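Local coordinates for protein KLLA0F20702p (Kluyveromyces lactis, PDB 5Y5A) that probably acts as the Est1 subunit of yeast telomerase, helping to recruit the enzyme to telomeres through the telomere protein Cdc13, at residues A[13-16]-A[17-20]; A[89-92]-A[93-97]; A[127-130]-A[131-134]. One frame throughout, in Å; residues are numbered along the deposited sequence.

Contact 1 (A[13-16]-A[17-20])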
loop_
_atom_site.group_PDB
_atom_site.type_symbol
_atom_site.label_atom_id
_atom_site.label_comp_id
_atom_site.label_asym_id
_atom_site.label_seq_id
_atom_site.Cartn_x
_atom_site.Cartn_y
_atom_site.Cartn_z
ATOM N N SER A 13 -3.864 24.493 19.998
ATOM C CA SER A 13 -4.698 25.460 19.304
ATOM C C SER A 13 -4.077 26.847 19.443
ATOM O O SER A 13 -4.068 27.637 18.498
ATOM C CB SER A 13 -6.121 25.443 19.857
ATOM O OG SER A 13 -6.867 26.542 19.370
ATOM N N GLY A 14 -3.539 27.121 20.627
ATOM C CA GLY A 14 -2.868 28.376 20.905
ATOM C C GLY A 14 -1.603 28.575 20.095
ATOM O O GLY A 14 -1.284 29.695 19.702
ATOM N N PHE A 15 -0.872 27.493 19.849
ATOM C CA PHE A 15 0.317 27.568 19.011
ATOM C C PHE A 15 -0.084 28.011 17.619
ATOM O O PHE A 15 0.538 28.896 17.028
ATOM C CB PHE A 15 1.037 26.221 18.942
ATOM C CG PHE A 15 1.625 25.780 20.246
ATOM C CD1 PHE A 15 1.912 26.699 21.234
ATOM C CD2 PHE A 15 1.890 24.444 20.483
ATOM C CE1 PHE A 15 2.451 26.295 22.435
ATOM C CE2 PHE A 15 2.430 24.036 21.685
ATOM C CZ PHE A 15 2.709 24.960 22.660
ATOM N N GLN A 16 -1.133 27.376 17.107
ATOM C CA GLN A 16 -1.654 27.673 15.782
ATOM C C GLN A 16 -2.016 29.149 15.660
ATOM O O GLN A 16 -1.535 29.836 14.759
ATOM C CB GLN A 16 -2.870 26.795 15.482
ATOM C CG GLN A 16 -3.431 26.948 14.081
ATOM C CD GLN A 16 -4.454 25.884 13.750
ATOM O OE1 GLN A 16 -4.377 24.762 14.247
ATOM N NE2 GLN A 16 -5.423 26.231 12.911
ATOM N N LYS A 17 -2.841 29.636 16.585
ATOM C CA LYS A 17 -3.303 31.023 16.550
ATOM C C LYS A 17 -2.149 32.014 16.657
ATOM O O LYS A 17 -2.167 33.066 16.021
ATOM C CB LYS A 17 -4.321 31.276 17.666
ATOM C CG LYS A 17 -5.560 30.396 17.559
ATOM C CD LYS A 17 -6.680 30.830 18.496
ATOM C CE LYS A 17 -7.903 29.940 18.298
ATOM N NZ LYS A 17 -9.076 30.366 19.107
ATOM N N GLN A 18 -1.146 31.669 17.459
ATOM C CA GLN A 18 0.059 32.481 17.568
ATOM C C GLN A 18 0.771 32.612 16.222
ATOM O O GLN A 18 1.155 33.710 15.818
ATOM C CB GLN A 18 1.014 31.888 18.607
ATOM C CG GLN A 18 0.629 32.187 20.048
ATOM C CD GLN A 18 1.660 31.694 21.049
ATOM O OE1 GLN A 18 2.530 30.888 20.718
ATOM N NE2 GLN A 18 1.567 32.182 22.282
ATOM N N LEU A 19 0.933 31.489 15.529
ATOM C CA LEU A 19 1.681 31.461 14.275
ATOM C C LEU A 19 0.913 32.076 13.107
ATOM O O LEU A 19 1.518 32.578 12.159
ATOM C CB LEU A 19 2.083 30.024 13.938
ATOM C CG LEU A 19 3.219 29.475 14.802
ATOM C CD1 LEU A 19 3.481 28.013 14.498
ATOM C CD2 LEU A 19 4.481 30.306 14.606
ATOM N N GLN A 20 -0.414 32.033 13.174
ATOM C CA GLN A 20 -1.247 32.637 12.138
ATOM C C GLN A 20 -1.031 34.141 12.094
ATOM O O GLN A 20 -0.964 34.742 11.020
ATOM C CB GLN A 20 -2.723 32.322 12.378
ATOM C CG GLN A 20 -3.080 30.859 12.161
ATOM C CD GLN A 20 -4.508 30.540 12.557
ATOM O OE1 GLN A 20 -5.170 31.330 13.234
ATOM N NE2 GLN A 20 -4.994 29.375 12.133
#
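The rim of the F15 ring meets the side-chain amide of Q18: OE1 of Q18 lies 4.3 Å from CD1 of F15, close to the ring plane. The F15 ring also packs edge-to-face with that of F12, one turn earlier. The other flat pair is Q16 and Q20. Their amide planes stand 71° apart, so the two groups do not stack, and CG of Q16 is 4.0 Å from CD of Q20. All of this is i to i+3 and i to i+4 packing within one alpha-helix, 7-21, in the all-helical N-terminal part of this Est1 protein. Four successive backbone bonds build the turn: K17 N to S13 O, Q18 N to G14 O, L19 N to F15 O and Q20 N to Q16 O. Side chains of the second turn lie over the same carbonyls. CG of Q18 comes within 3.2 Å of G14 O, and CG of L19 within 3.5 Å of F15 O. Q16 has CG anti to its backbone N (chi1 -176°), and the extended chain carries its amide to helix 78-105, where OE1 is hydrogen-bonded to H88 ND1. One side of the helix is apolar. There F15 and L19 pack on I41 of helix 33-53 and on V89 of helix 78-105. On the exposed side K17 runs back along S13. With CG beside its own backbone N (chi1 -60°), K17 passes S13 O at 3.3 Å from CG and brings CE to 3.7 Å from OG of S13.

Contact 2 (A[89-92]-A[93-97])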
loop_
_atom_site.group_PDB
_atom_site.type_symbol
_atom_site.label_atom_id
_atom_site.label_comp_id
_atom_site.label_asym_id
_atom_site.label_seq_id
_atom_site.Cartn_x
_atom_site.Cartn_y
_atom_site.Cartn_z
ATOM N N VAL A 89 0.844 23.228 14.181
ATOM C CA VAL A 89 2.065 24.013 14.056
ATOM C C VAL A 89 2.678 23.909 12.665
ATOM O O VAL A 89 2.903 24.919 12.003
ATOM C CB VAL A 89 3.118 23.581 15.088
ATOM C CG1 VAL A 89 4.363 24.435 14.955
ATOM C CG2 VAL A 89 2.547 23.664 16.492
ATOM N N HIS A 90 3.006 22.702 12.250
ATOM C CA HIS A 90 3.665 22.497 10.985
ATOM C C HIS A 90 2.802 22.553 9.759
ATOM O O HIS A 90 3.127 23.245 8.823
ATOM C CB HIS A 90 4.419 21.191 10.999
ATOM C CG HIS A 90 5.556 21.173 11.954
ATOM N ND1 HIS A 90 6.230 20.025 12.283
ATOM C CD2 HIS A 90 6.138 22.166 12.658
ATOM C CE1 HIS A 90 7.183 20.310 13.147
ATOM N NE2 HIS A 90 7.146 21.603 13.392
ATOM N N TYR A 91 1.720 21.809 9.742
ATOM C CA TYR A 91 0.840 21.839 8.572
ATOM C C TYR A 91 0.389 23.257 8.187
ATOM O O TYR A 91 0.430 23.602 7.006
ATOM C CB TYR A 91 -0.402 20.961 8.765
ATOM C CG TYR A 91 -1.328 21.045 7.574
ATOM C CD1 TYR A 91 -1.065 20.322 6.416
ATOM C CD2 TYR A 91 -2.444 21.873 7.590
ATOM C CE1 TYR A 91 -1.897 20.409 5.316
ATOM C CE2 TYR A 91 -3.281 21.966 6.494
ATOM C CZ TYR A 91 -3.005 21.233 5.362
ATOM O OH TYR A 91 -3.839 21.324 4.273
ATOM N N PRO A 92 -0.054 24.076 9.165
ATOM C CA PRO A 92 -0.497 25.414 8.753
ATOM C C PRO A 92 0.621 26.262 8.149
ATOM O O PRO A 92 0.350 27.091 7.280
ATOM C CB PRO A 92 -1.005 26.035 10.059
ATOM C CG PRO A 92 -0.360 25.251 11.137
ATOM C CD PRO A 92 -0.278 23.861 10.607
ATOM N N ILE A 93 1.853 26.057 8.600
ATOM C CA ILE A 93 2.997 26.728 7.994
ATOM C C ILE A 93 3.197 26.253 6.557
ATOM O O ILE A 93 3.282 27.062 5.636
ATOM C CB ILE A 93 4.292 26.483 8.786
ATOM C CG1 ILE A 93 4.196 27.095 10.183
ATOM C CG2 ILE A 93 5.482 27.071 8.047
ATOM C CD1 ILE A 93 5.392 26.784 11.064
ATOM N N PHE A 94 3.264 24.936 6.375
ATOM C CA PHE A 94 3.505 24.352 5.060
ATOM C C PHE A 94 2.406 24.708 4.064
ATOM O O PHE A 94 2.672 24.915 2.881
ATOM C CB PHE A 94 3.638 22.840 5.176
ATOM C CG PHE A 94 5.010 22.388 5.572
ATOM C CD1 PHE A 94 6.129 22.855 4.898
ATOM C CD2 PHE A 94 5.188 21.503 6.626
ATOM C CE1 PHE A 94 7.403 22.441 5.259
ATOM C CE2 PHE A 94 6.462 21.085 6.997
ATOM C CZ PHE A 94 7.569 21.556 6.312
ATOM N N LYS A 95 1.174 24.778 4.553
ATOM C CA LYS A 95 0.042 25.169 3.725
ATOM C C LYS A 95 0.222 26.586 3.184
ATOM O O LYS A 95 -0.062 26.848 2.015
ATOM C CB LYS A 95 -1.261 25.061 4.521
ATOM C CG LYS A 95 -2.515 25.361 3.715
ATOM C CD LYS A 95 -3.769 25.001 4.495
ATOM C CE LYS A 95 -5.022 25.488 3.786
ATOM N NZ LYS A 95 -6.235 25.288 4.626
ATOM N N TYR A 96 0.708 27.490 4.031
ATOM C CA TYR A 96 0.892 28.888 3.643
ATOM C C TYR A 96 1.929 29.026 2.538
ATOM O O TYR A 96 1.779 29.845 1.634
ATOM C CB TYR A 96 1.296 29.738 4.849
ATOM C CG TYR A 96 1.576 31.190 4.514
ATOM C CD1 TYR A 96 0.538 32.106 4.381
ATOM C CD2 TYR A 96 2.879 31.647 4.333
ATOM C CE1 TYR A 96 0.788 33.435 4.074
ATOM C CE2 TYR A 96 3.139 32.975 4.027
ATOM C CZ TYR A 96 2.090 33.863 3.898
ATOM O OH TYR A 96 2.340 35.185 3.594
ATOM N N PHE A 97 2.986 28.227 2.620
ATOM C CA PHE A 97 4.008 28.203 1.582
ATOM C C PHE A 97 3.467 27.629 0.272
ATOM O O PHE A 97 3.907 28.019 -0.812
ATOM C CB PHE A 97 5.222 27.402 2.050
ATOM C CG PHE A 97 6.113 28.158 2.987
ATOM C CD1 PHE A 97 5.743 28.363 4.302
ATOM C CD2 PHE A 97 7.321 28.669 2.548
ATOM C CE1 PHE A 97 6.561 29.067 5.162
ATOM C CE2 PHE A 97 8.143 29.375 3.401
ATOM C CZ PHE A 97 7.764 29.572 4.711
#
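F94 N bonds H90 O at 3.0 Å and K95 N bonds Y91 O at 2.8 Å, but the helix is kinked at P92, whose N has no hydrogen to give to the turn before. This is a proline kink inside the long alpha-helix 78-105 of the Est1 family domain. The next bond, Y96 N to P92 O, is longer at 3.3 Å, and its donor stands 39° out of the carbonyl plane. Beside the kink, V89 O faces the side chain of I93. CG1 of I93 is 3.1 Å from V89 O, a close approach, and CD1 is 3.2 Å from the same oxygen. The first torsion of I93 (chi1 -64°) puts CG1 beside its backbone N, which turns this branch back over the preceding turn. V89 and I93 both pack on L19 of helix 7-21. The polar partners of the H90 ring lie on other helices, Y134 at ND1 and H42 at NE2. H90 O lies 3.5 Å from CD2 of F94, oblique to that ring, which itself stacks with Y201 of helix 179-206. On the outer side K95 crosses the Y91 ring. CB of K95 sits over one face, offset toward the rim, and the extended chain passes on with CD 3.7 Å from CE2 of Y91.

Contact 3 (A[127-130]-A[131-134])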
loop_
_atom_site.group_PDB
_atom_site.type_symbol
_atom_site.label_atom_id
_atom_site.label_comp_id
_atom_site.label_asym_id
_atom_site.label_seq_id
_atom_site.Cartn_x
_atom_site.Cartn_y
_atom_site.Cartn_z
ATOM N N PHE A 127 12.803 25.357 7.808
ATOM C CA PHE A 127 12.740 23.915 7.602
ATOM C C PHE A 127 13.700 23.083 8.464
ATOM O O PHE A 127 13.320 22.008 8.928
ATOM C CB PHE A 127 12.975 23.573 6.126
ATOM C CG PHE A 127 12.640 22.146 5.787
ATOM C CD1 PHE A 127 11.341 21.782 5.490
ATOM C CD2 PHE A 127 13.621 21.169 5.793
ATOM C CE1 PHE A 127 11.026 20.467 5.193
ATOM C CE2 PHE A 127 13.315 19.855 5.500
ATOM C CZ PHE A 127 12.018 19.502 5.196
ATOM N N PRO A 128 14.944 23.551 8.671
ATOM C CA PRO A 128 15.805 22.721 9.523
ATOM C C PRO A 128 15.293 22.550 10.956
ATOM O O PRO A 128 15.606 21.542 11.587
ATOM C CB PRO A 128 17.134 23.480 9.512
ATOM C CG PRO A 128 17.142 24.172 8.199
ATOM C CD PRO A 128 15.720 24.598 7.980
ATOM N N GLN A 129 14.525 23.511 11.458
ATOM C CA GLN A 129 13.974 23.412 12.807
ATOM C C GLN A 129 12.862 22.374 12.858
ATOM O O GLN A 129 12.823 21.531 13.757
ATOM C CB GLN A 129 13.456 24.770 13.280
ATOM C CG GLN A 129 14.563 25.744 13.640
ATOM C CD GLN A 129 15.564 25.130 14.600
ATOM O OE1 GLN A 129 15.206 24.706 15.700
ATOM N NE2 GLN A 129 16.823 25.061 14.179
ATOM N N ILE A 130 11.964 22.454 11.882
ATOM C CA ILE A 130 10.868 21.510 11.747
ATOM C C ILE A 130 11.403 20.095 11.670
ATOM O O ILE A 130 10.927 19.199 12.368
ATOM C CB ILE A 130 10.027 21.803 10.493
ATOM C CG1 ILE A 130 9.397 23.193 10.596
ATOM C CG2 ILE A 130 8.955 20.731 10.304
ATOM C CD1 ILE A 130 8.619 23.596 9.370
ATOM N N HIS A 131 12.403 19.904 10.821
ATOM C CA HIS A 131 13.008 18.593 10.659
ATOM C C HIS A 131 13.648 18.126 11.959
ATOM O O HIS A 131 13.596 16.943 12.293
ATOM C CB HIS A 131 14.049 18.612 9.544
ATOM C CG HIS A 131 14.649 17.272 9.266
ATOM N ND1 HIS A 131 15.839 16.858 9.827
ATOM C CD2 HIS A 131 14.214 16.242 8.503
ATOM C CE1 HIS A 131 16.114 15.634 9.413
ATOM N NE2 HIS A 131 15.144 15.237 8.608
ATOM N N LYS A 132 14.240 19.062 12.693
ATOM C CA LYS A 132 14.928 18.731 13.934
ATOM C C LYS A 132 13.964 18.283 15.019
ATOM O O LYS A 132 14.285 17.386 15.787
ATOM C CB LYS A 132 15.752 19.918 14.436
ATOM C CG LYS A 132 17.157 19.964 13.863
ATOM C CD LYS A 132 17.947 21.151 14.388
ATOM C CE LYS A 132 19.310 21.239 13.709
ATOM N NZ LYS A 132 20.086 22.431 14.146
ATOM N N LEU A 133 12.788 18.899 15.083
ATOM C CA LEU A 133 11.797 18.529 16.089
ATOM C C LEU A 133 11.446 17.040 16.015
ATOM O O LEU A 133 11.308 16.366 17.038
ATOM C CB LEU A 133 10.536 19.370 15.926
ATOM C CG LEU A 133 9.442 19.148 16.970
ATOM C CD1 LEU A 133 9.888 19.637 18.331
ATOM C CD2 LEU A 133 8.184 19.861 16.556
ATOM N N TYR A 134 11.325 16.522 14.801
ATOM C CA TYR A 134 10.946 15.127 14.615
ATOM C C TYR A 134 12.124 14.174 14.750
ATOM O O TYR A 134 12.003 13.116 15.366
ATOM C CB TYR A 134 10.284 14.940 13.255
ATOM C CG TYR A 134 8.953 15.637 13.159
ATOM C CD1 TYR A 134 7.912 15.303 14.019
ATOM C CD2 TYR A 134 8.735 16.628 12.213
ATOM C CE1 TYR A 134 6.692 15.941 13.942
ATOM C CE2 TYR A 134 7.515 17.269 12.126
ATOM C CZ TYR A 134 6.500 16.924 12.992
ATOM O OH TYR A 134 5.287 17.559 12.907
#
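Y134 and I130 lie side by side one turn apart and point the same way. CG2 of I130 touches CE2 of Y134 at 4.2 Å. With CG beside its backbone N (chi1 -67°), Y134 lies back along I130, and its CD2 comes to 3.4 Å from I130 O, which is oblique to the ring. I130 O also takes a weak bond from L133 N, whose stronger bond goes to Q129 O at 2.9 Å. On the exposed side the aliphatic chain of K132 starts over P128 O, with CG 3.2 Å away. Q129 bends at chi2 (-51°), which brings its NE2 to 4.1 Å from CD of K132. At the start of the segment, CE2 of F127 is 4.3 Å from CB of H131, which approaches the ring obliquely. These are i to i+4 and i to i+3 contacts of alpha-helix 113-144, in the helical Est1 domain, whose sequence family belongs to the TPR clan. The helix is kinked at P128, where the N of P128 and of Q129 lacks a bond to the preceding turn. The next shell consists of other helices. Y134 OH is hydrogen-bonded to H90 ND1 of helix 78-105, which fixes the far end of the ring. A phenylalanine in place of Y134 would probably leave ND1 of H90 without this hydrogen-bond mate. L133 packs on H42, I45 and M46 of helix 33-53, while F127 lies on S198, Q199 and K202 of helix 179-206.

In the fold
Contact 1 lies at the surface, while contacts 2 and 3 are partly buried. Each occupies a different helix: 7-21, 78-105 and 113-144. Helix 78-105 is the middle one and touches both others. All three contacts also pack on helix 33-53. Toward contact 1 the join is aliphatic: CD1 of L19 meets CG1 of V89 at 3.7 Å. Toward contact 3 it is polar and aromatic, with Y134 OH 2.7 Å from H90 ND1, and with CZ of F94 3.8 Å from CE1 of F127. Contacts 1 and 3 do not touch; their nearest atoms are about 8 Å apart. Contacts 2 and 3 each include a proline kink; contact 1 has unbroken helix bonding and three glutamines.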